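Local coordinates for glyoxalase family protein (Bacillus cereus, PDB 1ZSW) that is of unknown function but binds a zinc ion and belongs to the glyoxalase/bleomycin resistance/dioxygenase (vicinal oxygen chelate) superfamily, at residues 94-99 against 236-241; 100-105 against 242-247; 184-189 against 289-294. One frame throughout, in Å; residues are numbered along the deposited sequence.

Contact 1 of 3, residues 94-99 against 236-241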
# COMPACT_ATOMS: atom_id res chain seq x y z
N ARG A 94 1.28 15.44 14.92
CA ARG A 94 0.45 15.54 13.74
C ARG A 94 1.36 15.52 12.52
O ARG A 94 2.56 15.77 12.61
CB ARG A 94 -0.37 16.83 13.74
CG ARG A 94 0.53 18.09 13.82
CD ARG A 94 -0.27 19.37 13.49
NE ARG A 94 -0.96 19.25 12.21
CZ ARG A 94 -0.98 20.16 11.25
NH1 ARG A 94 -0.37 21.33 11.42
NH2 ARG A 94 -1.64 19.92 10.13
N THR A 95 0.76 15.18 11.37
CA THR A 95 1.40 15.40 10.07
C THR A 95 1.17 16.84 9.64
O THR A 95 0.03 17.35 9.68
CB THR A 95 0.79 14.46 9.01
OG1 THR A 95 1.23 13.13 9.28
CG2 THR A 95 1.25 14.82 7.64
N TYR A 96 2.25 17.49 9.22
CA TYR A 96 2.14 18.75 8.50
C TYR A 96 2.22 18.43 7.01
O TYR A 96 3.27 18.01 6.54
CB TYR A 96 3.28 19.68 8.91
CG TYR A 96 3.25 20.10 10.37
CD1 TYR A 96 3.80 19.29 11.36
CD2 TYR A 96 2.67 21.31 10.75
CE1 TYR A 96 3.76 19.66 12.70
CE2 TYR A 96 2.62 21.69 12.08
CZ TYR A 96 3.17 20.86 13.05
OH TYR A 96 3.12 21.26 14.37
N ARG A 97 1.11 18.62 6.30
CA ARG A 97 1.05 18.32 4.86
C ARG A 97 2.07 19.11 4.05
O ARG A 97 2.49 20.21 4.43
CB ARG A 97 -0.35 18.44 4.27
CG ARG A 97 -1.35 17.47 4.92
CD ARG A 97 -2.73 17.62 4.34
NE ARG A 97 -3.57 16.55 4.90
CZ ARG A 97 -4.88 16.47 4.79
NH1 ARG A 97 -5.57 17.41 4.14
NH2 ARG A 97 -5.51 15.42 5.34
N GLY A 98 2.49 18.52 2.94
CA GLY A 98 3.38 19.21 2.02
C GLY A 98 3.77 18.28 0.90
O GLY A 98 3.03 17.34 0.58
N THR A 99 4.92 18.56 0.29
CA THR A 99 5.34 17.82 -0.89
C THR A 99 6.38 16.77 -0.52
O THR A 99 6.69 16.55 0.65
CB THR A 99 5.79 18.79 -2.02
OG1 THR A 99 5.95 18.08 -3.27
CG2 THR A 99 7.07 19.55 -1.59
N THR A 236 8.23 20.57 2.23
CA THR A 236 8.12 19.13 2.26
C THR A 236 7.23 18.74 3.43
O THR A 236 7.24 19.37 4.53
CB THR A 236 9.52 18.51 2.42
OG1 THR A 236 10.29 18.80 1.25
CG2 THR A 236 9.44 17.01 2.54
N GLU A 237 6.43 17.69 3.22
CA GLU A 237 5.63 17.17 4.34
C GLU A 237 6.48 16.81 5.53
O GLU A 237 7.57 16.22 5.39
CB GLU A 237 4.86 15.92 3.88
CG GLU A 237 4.30 15.06 5.02
CD GLU A 237 3.31 14.01 4.57
OE1 GLU A 237 2.25 14.35 3.97
OE2 GLU A 237 3.62 12.83 4.86
N LYS A 238 5.98 17.13 6.73
CA LYS A 238 6.62 16.70 7.97
C LYS A 238 5.73 15.59 8.54
O LYS A 238 4.66 15.84 9.07
CB LYS A 238 6.72 17.87 8.98
CG LYS A 238 7.58 19.02 8.50
CD LYS A 238 7.13 20.32 9.19
CE LYS A 238 8.22 21.38 9.15
NZ LYS A 238 7.71 22.66 9.75
N PRO A 239 6.15 14.33 8.37
CA PRO A 239 5.23 13.26 8.69
C PRO A 239 5.05 13.00 10.18
O PRO A 239 6.01 13.01 10.93
CB PRO A 239 5.92 12.03 8.08
CG PRO A 239 7.35 12.37 8.03
CD PRO A 239 7.44 13.85 7.84
N GLY A 240 3.82 12.69 10.53
CA GLY A 240 3.46 12.22 11.88
C GLY A 240 2.32 11.20 11.80
O GLY A 240 2.33 10.35 10.91
N ARG A 241 1.33 11.30 12.68
CA ARG A 241 0.19 10.40 12.60
C ARG A 241 -0.52 10.63 11.28
O ARG A 241 -0.60 11.79 10.79
CB ARG A 241 -0.74 10.60 13.82
CG ARG A 241 -1.53 11.88 13.75
CD ARG A 241 -2.29 12.20 15.04
NE ARG A 241 -3.20 11.12 15.43
CZ ARG A 241 -4.14 11.20 16.37
NH1 ARG A 241 -4.89 10.14 16.65
NH2 ARG A 241 -4.33 12.34 17.02
O HOH W 1 -2.04 14.49 11.36
O HOH W 2 5.09 20.81 5.79
O HOH W 3 1.18 16.05 2.27
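Thr95 and Glu237 meet at the middle of two loops that run in nearly opposite directions. Thr95 can be followed atom by atom. Its CB lies over the far backbone, 3.5 Å from Arg241 O. There it divides: with chi1 at -71°, OG1 sits beside the backbone N and CG2 is anti to it, which sends the hydroxyl and the methyl to different partners. OG1 is used twice, accepting from Gly240 N at 2.9 Å and donating to Arg241 O at 2.7 Å. That donor stands 51° out of the carbonyl plane. CG2 leans instead on the carboxylate of Glu237, 3.8 Å from its CD. The extended Glu237 chain brings CG to 3.5 Å from Tyr96 O, and Glu237 OE1 accepts a hydrogen bond from a water that itself accepts from Gly98 N. Tyr96 and Lys238 form an antiparallel hydrogen-bonded pair, both N-H...O bonds bending to 154°. CB of Tyr96 and CB of Lys238 are 3.9 Å apart, and the two side chains cross obliquely; Lys238 NZ is too far along the ring normal for more than a weak cation-pi attraction. Further on, Glu237 N donates to Thr99 O at 2.8 Å. At the other end, the Arg241 side chain reaches on to a salt bridge with Glu147. The Tyr96–Lys238 antiparallel bridge is a single one, with no regular strand in either segment; it joins the loop before strand 101-109 to the loop before strand 244-251, and so the two glyoxalase-family regions are joined at the surface.

Contact 2 of 3, residues 100-105 against 242-247. With ZN (zinc ion), chain B.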
# COMPACT_ATOMS: atom_id res chain seq x y z
N ASN A 100 6.90 16.09 -1.55
CA ASN A 100 7.80 14.94 -1.37
C ASN A 100 7.29 13.91 -0.37
O ASN A 100 7.95 13.55 0.61
CB ASN A 100 9.24 15.41 -1.08
CG ASN A 100 9.87 16.08 -2.28
OD1 ASN A 100 9.36 16.01 -3.40
ND2 ASN A 100 11.01 16.70 -2.06
N ALA A 101 6.10 13.46 -0.66
CA ALA A 101 5.42 12.48 0.23
C ALA A 101 4.43 11.66 -0.58
O ALA A 101 3.95 12.07 -1.65
CB ALA A 101 4.66 13.22 1.30
N ILE A 102 4.20 10.43 -0.13
CA ILE A 102 3.06 9.62 -0.64
C ILE A 102 1.84 10.21 0.04
O ILE A 102 1.80 10.33 1.27
CB ILE A 102 3.27 8.12 -0.26
CG1 ILE A 102 4.65 7.67 -0.74
CG2 ILE A 102 2.10 7.28 -0.84
CD1 ILE A 102 5.07 6.35 -0.04
N THR A 103 0.82 10.58 -0.75
CA THR A 103 -0.25 11.43 -0.20
C THR A 103 -1.69 10.90 -0.26
O THR A 103 -2.55 11.48 0.37
CB THR A 103 -0.21 12.88 -0.83
OG1 THR A 103 -0.19 12.74 -2.25
CG2 THR A 103 1.02 13.65 -0.30
N ARG A 104 -1.97 9.83 -1.01
CA ARG A 104 -3.36 9.32 -1.08
C ARG A 104 -3.37 7.85 -1.42
O ARG A 104 -2.59 7.41 -2.30
CB ARG A 104 -4.17 10.10 -2.13
CG ARG A 104 -5.68 9.99 -1.94
CD ARG A 104 -6.49 10.62 -3.07
NE ARG A 104 -6.02 11.93 -3.54
CZ ARG A 104 -6.49 13.11 -3.10
NH1 ARG A 104 -7.42 13.16 -2.16
NH2 ARG A 104 -5.99 14.23 -3.61
N ILE A 105 -4.25 7.10 -0.74
CA ILE A 105 -4.43 5.68 -1.02
C ILE A 105 -5.75 5.45 -1.73
O ILE A 105 -6.80 5.70 -1.16
CB ILE A 105 -4.47 4.87 0.28
CG1 ILE A 105 -3.28 5.22 1.17
CG2 ILE A 105 -4.47 3.36 -0.05
CD1 ILE A 105 -3.40 4.55 2.57
N GLY A 242 -0.97 9.55 10.65
CA GLY A 242 -1.71 9.74 9.40
C GLY A 242 -0.77 9.86 8.20
O GLY A 242 -1.27 10.03 7.08
N SER A 243 0.53 9.72 8.41
CA SER A 243 1.47 9.78 7.31
C SER A 243 1.63 8.40 6.69
O SER A 243 1.40 7.38 7.35
CB SER A 243 2.85 10.29 7.75
OG SER A 243 3.46 9.44 8.73
N ILE A 244 2.00 8.40 5.41
CA ILE A 244 2.33 7.19 4.68
C ILE A 244 3.85 7.06 4.63
O ILE A 244 4.55 7.94 4.11
CB ILE A 244 1.71 7.20 3.26
CG1 ILE A 244 0.18 7.32 3.32
CG2 ILE A 244 2.12 5.92 2.54
CD1 ILE A 244 -0.50 7.84 2.03
N HIS A 245 4.36 5.93 5.14
CA HIS A 245 5.77 5.74 5.33
C HIS A 245 6.45 5.19 4.05
O HIS A 245 7.49 5.68 3.65
CB HIS A 245 6.01 4.83 6.53
CG HIS A 245 7.45 4.58 6.80
ND1 HIS A 245 8.10 3.45 6.35
CD2 HIS A 245 8.39 5.31 7.45
CE1 HIS A 245 9.36 3.48 6.72
NE2 HIS A 245 9.57 4.60 7.39
N HIS A 246 5.80 4.25 3.39
CA HIS A 246 6.34 3.68 2.13
C HIS A 246 5.26 2.96 1.34
O HIS A 246 4.25 2.54 1.88
CB HIS A 246 7.55 2.71 2.37
CG HIS A 246 7.21 1.48 3.16
ND1 HIS A 246 7.29 1.44 4.54
CD2 HIS A 246 6.90 0.23 2.76
CE1 HIS A 246 6.95 0.22 4.95
NE2 HIS A 246 6.69 -0.53 3.89
N LEU A 247 5.54 2.79 0.05
CA LEU A 247 4.72 2.01 -0.85
C LEU A 247 5.56 0.83 -1.31
O LEU A 247 6.74 1.04 -1.69
CB LEU A 247 4.32 2.83 -2.09
CG LEU A 247 3.67 2.04 -3.23
CD1 LEU A 247 2.31 1.49 -2.86
CD2 LEU A 247 3.56 2.93 -4.49
ZN ZN B . 6.63 -2.61 3.92
O HOH W 4 1.95 10.89 3.99
O HOH W 5 5.65 9.54 2.24
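Ile102 and Ile244 face each other with their side chains crossed at about a right angle, and together they supply most of the 268 Å² buried here. Between the two side chains the closest approach is CG2 of Ile102 to CG2 of Ile244, 3.6 Å. In both residues CG2 is anti to the backbone N (chi1 -53° in Ile102), which leaves the longer branch to reach past the partner. The two long branches then diverge. CD1 of Ile102 runs toward the following residues of the other strand, ending 3.6 Å from Leu247 N and near Leu247 CB. CD1 of Ile244 lies 3.5 Å from Ile102 O and also touches Ile105 CG1, at 3.9 Å.

No direct hydrogen bond joins the backbones, as expected for strand axes 6.9 Å apart and turned 95° to each other. This near-perpendicular crossing is that of strands from two different beta-sheets, packed face to face through apolar side chains. Two waters bridge instead: one donates to Ile102 O and accepts from Ile244 N, the other accepts from Ile102 N and donates to Ile244 O, so all four polar backbone atoms of the isoleucine pair have a partner.

On the side away from this apolar contact, His246 binds zinc through NE2 at 2.1 Å. Its ND1 donates to ND1 of His245 in a nearly straight bond (174°), lying in both ring planes, which would help fix the rotation of the zinc-binding ring. His33 and Glu294 are the other protein ligands.

Strand 101-109 pairs with strand 180-188, whose Val184 and Leu186 also touch Ile102, while strand 244-251 runs between strands 31-38 and 292-300, with Ile34 against Ile244 and Phe293 against Leu247.

Contact 3 of 3, residues 184-189 against 289-294. With ZN (zinc ion), chain B.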
# COMPACT_ATOMS: atom_id res chain seq x y z
N VAL A 184 -2.26 4.96 -6.33
CA VAL A 184 -1.57 5.54 -5.14
C VAL A 184 -0.97 6.85 -5.61
O VAL A 184 -0.39 6.89 -6.66
CB VAL A 184 -0.47 4.59 -4.60
CG1 VAL A 184 0.32 5.27 -3.50
CG2 VAL A 184 -1.12 3.29 -4.00
N GLU A 185 -1.17 7.90 -4.81
CA GLU A 185 -0.75 9.27 -5.20
C GLU A 185 0.59 9.62 -4.54
O GLU A 185 0.74 9.48 -3.29
CB GLU A 185 -1.80 10.23 -4.71
CG GLU A 185 -1.61 11.66 -5.18
CD GLU A 185 -2.67 12.53 -4.56
OE1 GLU A 185 -3.82 12.54 -5.12
OE2 GLU A 185 -2.40 13.16 -3.51
N LEU A 186 1.51 10.10 -5.38
CA LEU A 186 2.84 10.59 -4.93
C LEU A 186 2.87 12.10 -5.25
O LEU A 186 2.55 12.46 -6.38
CB LEU A 186 3.97 9.89 -5.71
CG LEU A 186 3.96 8.36 -5.69
CD1 LEU A 186 5.15 7.76 -6.39
CD2 LEU A 186 3.90 7.83 -4.24
N THR A 187 3.25 12.91 -4.28
CA THR A 187 3.35 14.38 -4.50
C THR A 187 4.86 14.69 -4.43
O THR A 187 5.52 14.32 -3.46
CB THR A 187 2.55 15.14 -3.43
OG1 THR A 187 1.16 14.78 -3.53
CG2 THR A 187 2.64 16.67 -3.65
N VAL A 188 5.39 15.32 -5.47
CA VAL A 188 6.83 15.50 -5.56
C VAL A 188 7.23 16.89 -6.06
O VAL A 188 6.42 17.56 -6.71
CB VAL A 188 7.48 14.44 -6.52
CG1 VAL A 188 7.32 13.03 -5.93
CG2 VAL A 188 6.87 14.50 -7.94
N ARG A 189 8.46 17.30 -5.77
CA ARG A 189 9.02 18.55 -6.36
C ARG A 189 9.40 18.38 -7.82
O ARG A 189 9.23 19.31 -8.64
CB ARG A 189 10.26 19.00 -5.59
CG ARG A 189 9.99 19.44 -4.16
CD ARG A 189 9.81 21.00 -4.05
NE ARG A 189 9.68 21.41 -2.65
CZ ARG A 189 10.53 21.05 -1.69
NH1 ARG A 189 11.59 20.32 -1.99
NH2 ARG A 189 10.32 21.40 -0.44
N ASN A 289 13.19 12.26 -5.07
CA ASN A 289 12.36 13.15 -4.28
C ASN A 289 12.23 12.69 -2.84
O ASN A 289 11.51 13.29 -2.08
CB ASN A 289 10.97 13.26 -4.91
CG ASN A 289 11.01 13.88 -6.29
OD1 ASN A 289 10.95 13.17 -7.30
ND2 ASN A 289 11.15 15.17 -6.34
N GLY A 290 12.92 11.62 -2.48
CA GLY A 290 12.87 11.17 -1.09
C GLY A 290 11.72 10.20 -0.81
O GLY A 290 11.52 9.83 0.35
N ILE A 291 10.95 9.83 -1.84
CA ILE A 291 9.87 8.87 -1.64
C ILE A 291 10.48 7.47 -1.35
O ILE A 291 11.31 7.01 -2.10
CB ILE A 291 8.97 8.75 -2.89
CG1 ILE A 291 8.35 10.10 -3.31
CG2 ILE A 291 7.89 7.69 -2.68
CD1 ILE A 291 7.42 10.69 -2.32
N LEU A 292 10.00 6.79 -0.31
CA LEU A 292 10.53 5.45 0.03
C LEU A 292 9.69 4.40 -0.62
O LEU A 292 8.49 4.27 -0.36
CB LEU A 292 10.51 5.25 1.57
CG LEU A 292 11.12 3.97 2.13
CD1 LEU A 292 12.59 3.87 1.78
CD2 LEU A 292 10.98 3.99 3.65
N PHE A 293 10.34 3.61 -1.46
CA PHE A 293 9.71 2.49 -2.10
C PHE A 293 10.24 1.19 -1.51
O PHE A 293 11.40 1.13 -1.05
CB PHE A 293 10.07 2.47 -3.58
CG PHE A 293 9.30 3.42 -4.42
CD1 PHE A 293 9.89 4.56 -4.86
CD2 PHE A 293 8.00 3.12 -4.83
CE1 PHE A 293 9.22 5.44 -5.71
CE2 PHE A 293 7.31 4.03 -5.67
CZ PHE A 293 7.94 5.20 -6.09
N GLU A 294 9.41 0.16 -1.53
CA GLU A 294 9.87 -1.17 -1.15
C GLU A 294 9.52 -2.10 -2.30
O GLU A 294 8.47 -1.94 -2.96
CB GLU A 294 9.16 -1.57 0.13
CG GLU A 294 9.48 -3.01 0.63
CD GLU A 294 8.66 -3.38 1.85
OE1 GLU A 294 7.73 -2.65 2.22
OE2 GLU A 294 8.99 -4.43 2.45
ZN ZN B . 6.63 -2.61 3.92
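Asn289, Leu186 and Ile291 each bury more than 50 Å² where two beta-sheets of this glyoxalase-superfamily fold come together: strand 180-188 packs through its side chains against the loop leading into strand 292-300 and the start of that strand. The backbones stay apart, 8.0 Å between CA of Leu186 and CA of Ile291, and no clear hydrogen bond crosses.

Asn289 lies across Val188 at about a right angle, its CG 3.6 Å from Val188 CB. Asn289 CB meets Val188 CG1 at 3.8 Å. Ile291 enters between Val188 and Leu186: CG1 of Ile291 comes to 4.1 Å from CG1 of Val188, and CG2 of Ile291 to 4.3 Å from CD2 of Leu186. The same Ile291 CG2 lies 4.0 Å above the plane of the Phe293 ring, two residues on, offset toward the rim. Helix 191-201 closes on this cluster through Met194, which touches Leu186, Val188, Ile291 and Phe293.

Beyond the apolar contact the strand reaches the zinc site, where OE1 of Glu294 is a ligand at 2.0 Å and OE2 is hydrogen-bonded to Ser282. The other branch of Leu186 ends on Phe293: CD1 of the leucine is 3.8 Å from CZ of the phenylalanine ring.

Along the chain the first segments come in the order 94-99, 100-105, 184-189 and the partners follow as 236-241, 242-247, 289-294, so all three contacts cross. Contacts 1 and 2 adjoin directly in sequence on both sides, their centres 9 Å apart; contacts 2 and 3 are closer, at 7 Å, and contacts 1 and 3 lie 13 Å apart. Contacts 2 and 3 link the same two sheets, one holding neighbouring strands 101-109 and 180-188, the other neighbouring strands 244-251 and 292-300. The series thus leads from a surface loop pair to the buried interface between sheets, and there strands 244-251 and 292-300 each bring one ligand to the single zinc ion.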